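Slr1257 protein (Synechocystis sp. PCC 6803 substr. Kazusa, PDB 1IIT) binds amino acids such as L-glutamate and L-serine in this ligand-binding core, which has the periplasmic binding protein fold, and probably gates an ion channel. Local coordinates at residues Ala120-Thr125 / Val159-Pro164. Numbering follows the deposited sequence.
Sequences AVVRDT and VMFDRP. With SER (serine), chain B.
With CG of Phe161 anti to the backbone N (chi1 -162°), the ring is set beside strand 118-122, where Val122, its CG2 anti to the carbonyl carbon, meets Phe161 CE1 at 3.7 Å. Strands 118-122 and 158-162 are parallel neighbours in one lobe of the periplasmic binding protein fold, and they part at their C-terminal ends, where the bound serine sits. Upstream they are still joined: Met160 N donates to Ala120 O (2.9 Å) in an almost straight bond, and Val121 CG1 lies alongside Met160 CB on the side covered by helix 126-133. Beyond this pair a water takes over as the bridge, accepting from Val122 N and donating to Met160 O and to Thr125 OG1. Thr125 OG1 in turn donates to Val122 O (2.7 Å), spanning the type II beta turn from Val122 to Thr125 and fixing the rotation of the Thr125 side chain, whose CG2 touches Phe161 CE1, the two side chains crossing at about a right angle. On the ligand side, Thr125 CA comes within 3.1 Å of serine OXT. Asp162, placed just before helix 163-172, grips the amino group: serine N donates to Asp162 OD1 (2.7 Å), which Tyr190 OH also engages. Asp162 OD2 accepts a weak bond from serine OG (3.1 Å). The same Asp162 OD2 sits over the centre of one face of the Phe161 ring, 3.9 Å above its plane.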
loop_
_atom_site.group_PDB
_atom_site.type_symbol
_atom_site.label_atom_id
_atom_site.label_comp_id
_atom_site.label_asym_id
_atom_site.label_seq_id
_atom_site.Cartn_x
_atom_site.Cartn_y
_atom_site.Cartn_z
ATOM N N ALA A 120 15.767 5.353 -21.907
ATOM C CA ALA A 120 16.749 5.835 -20.941
ATOM C C ALA A 120 16.209 5.628 -19.524
ATOM O O ALA A 120 15.030 5.857 -19.261
ATOM C CB ALA A 120 17.042 7.302 -21.173
ATOM N N VAL A 121 17.077 5.171 -18.625
ATOM C CA VAL A 121 16.705 4.925 -17.234
ATOM C C VAL A 121 17.823 5.400 -16.318
ATOM O O VAL A 121 18.971 5.539 -16.741
ATOM C CB VAL A 121 16.445 3.416 -16.956
ATOM C CG1 VAL A 121 15.282 2.919 -17.781
ATOM C CG2 VAL A 121 17.695 2.587 -17.247
ATOM N N VAL A 122 17.476 5.710 -15.076
ATOM C CA VAL A 122 18.470 6.147 -14.111
ATOM C C VAL A 122 18.964 4.899 -13.380
ATOM O O VAL A 122 18.174 4.015 -13.031
ATOM C CB VAL A 122 17.883 7.174 -13.110
ATOM C CG1 VAL A 122 18.965 7.649 -12.138
ATOM C CG2 VAL A 122 17.306 8.361 -13.875
ATOM N N ARG A 123 20.278 4.813 -13.194
ATOM C CA ARG A 123 20.887 3.681 -12.514
ATOM C C ARG A 123 20.306 3.490 -11.111
ATOM O O ARG A 123 19.914 4.459 -10.443
ATOM C CB ARG A 123 22.404 3.882 -12.414
ATOM C CG ARG A 123 22.812 5.023 -11.499
ATOM C CD ARG A 123 24.311 5.109 -11.353
ATOM N NE ARG A 123 24.685 5.776 -10.111
ATOM C CZ ARG A 123 24.653 5.190 -8.919
ATOM N NH1 ARG A 123 24.269 3.929 -8.805
ATOM N NH2 ARG A 123 24.986 5.872 -7.837
ATOM N N ASP A 124 20.228 2.229 -10.693
ATOM C CA ASP A 124 19.729 1.843 -9.373
ATOM C C ASP A 124 18.292 2.236 -9.016
ATOM O O ASP A 124 17.981 2.520 -7.858
ATOM C CB ASP A 124 20.694 2.319 -8.281
ATOM C CG ASP A 124 20.432 1.642 -6.941
ATOM O OD1 ASP A 124 20.269 0.401 -6.915
ATOM O OD2 ASP A 124 20.369 2.350 -5.917
ATOM N N THR A 125 17.420 2.272 -10.017
ATOM C CA THR A 125 16.012 2.579 -9.787
ATOM C C THR A 125 15.253 1.379 -10.331
ATOM O O THR A 125 15.795 0.620 -11.143
ATOM C CB THR A 125 15.553 3.871 -10.515
ATOM O OG1 THR A 125 15.682 3.695 -11.929
ATOM C CG2 THR A 125 16.384 5.070 -10.069
ATOM N N VAL A 159 12.084 8.125 -21.659
ATOM C CA VAL A 159 12.785 8.068 -20.381
ATOM C C VAL A 159 11.803 7.379 -19.444
ATOM O O VAL A 159 10.646 7.779 -19.370
ATOM C CB VAL A 159 13.111 9.482 -19.822
ATOM C CG1 VAL A 159 13.734 9.378 -18.422
ATOM C CG2 VAL A 159 14.059 10.217 -20.750
ATOM N N MET A 160 12.231 6.290 -18.808
ATOM C CA MET A 160 11.368 5.571 -17.871
ATOM C C MET A 160 11.780 5.944 -16.456
ATOM O O MET A 160 12.941 5.799 -16.077
ATOM C CB MET A 160 11.478 4.061 -18.060
ATOM C CG MET A 160 10.374 3.296 -17.357
ATOM S SD MET A 160 10.591 1.516 -17.451
ATOM C CE MET A 160 9.937 1.164 -19.075
ATOM N N PHE A 161 10.821 6.435 -15.681
ATOM C CA PHE A 161 11.085 6.864 -14.310
ATOM C C PHE A 161 9.751 7.041 -13.599
ATOM O O PHE A 161 8.695 6.986 -14.230
ATOM C CB PHE A 161 11.848 8.193 -14.340
ATOM C CG PHE A 161 12.544 8.534 -13.052
ATOM C CD1 PHE A 161 13.800 8.012 -12.768
ATOM C CD2 PHE A 161 11.949 9.386 -12.124
ATOM C CE1 PHE A 161 14.453 8.332 -11.580
ATOM C CE2 PHE A 161 12.598 9.708 -10.937
ATOM C CZ PHE A 161 13.851 9.180 -10.665
ATOM N N ASP A 162 9.804 7.223 -12.283
ATOM C CA ASP A 162 8.608 7.431 -11.463
ATOM C C ASP A 162 7.771 8.569 -12.048
ATOM O O ASP A 162 8.272 9.667 -12.262
ATOM C CB ASP A 162 9.004 7.778 -10.021
ATOM C CG ASP A 162 9.800 6.672 -9.347
ATOM O OD1 ASP A 162 9.362 6.192 -8.282
ATOM O OD2 ASP A 162 10.864 6.282 -9.879
ATOM N N ARG A 163 6.486 8.299 -12.252
ATOM C CA ARG A 163 5.561 9.252 -12.842
ATOM C C ARG A 163 5.460 10.630 -12.177
ATOM O O ARG A 163 5.438 11.640 -12.878
ATOM C CB ARG A 163 4.181 8.608 -13.000
ATOM C CG ARG A 163 3.341 9.222 -14.099
ATOM C CD ARG A 163 2.167 8.328 -14.482
ATOM N NE ARG A 163 1.497 8.825 -15.684
ATOM C CZ ARG A 163 0.668 9.868 -15.710
ATOM N NH1 ARG A 163 0.392 10.536 -14.596
ATOM N NH2 ARG A 163 0.128 10.260 -16.860
ATOM N N PRO A 164 5.417 10.700 -10.824
ATOM C CA PRO A 164 5.323 12.023 -10.191
ATOM C C PRO A 164 6.538 12.902 -10.469
ATOM O O PRO A 164 6.394 14.104 -10.662
ATOM C CB PRO A 164 5.205 11.694 -8.702
ATOM C CG PRO A 164 4.554 10.338 -8.706
ATOM C CD PRO A 164 5.316 9.637 -9.808
HETATM N N SER B . 11.133 4.926 -6.697
HETATM C CA SER B . 12.444 4.666 -7.356
HETATM C C SER B . 13.050 3.384 -6.813
HETATM O O SER B . 12.722 3.033 -5.668
HETATM C CB SER B . 13.397 5.836 -7.113
HETATM O OG SER B . 12.853 7.027 -7.637
HETATM O OXT SER B . 13.846 2.752 -7.525
HETATM O O HOH W 1 14.854 5.342 -14.123
#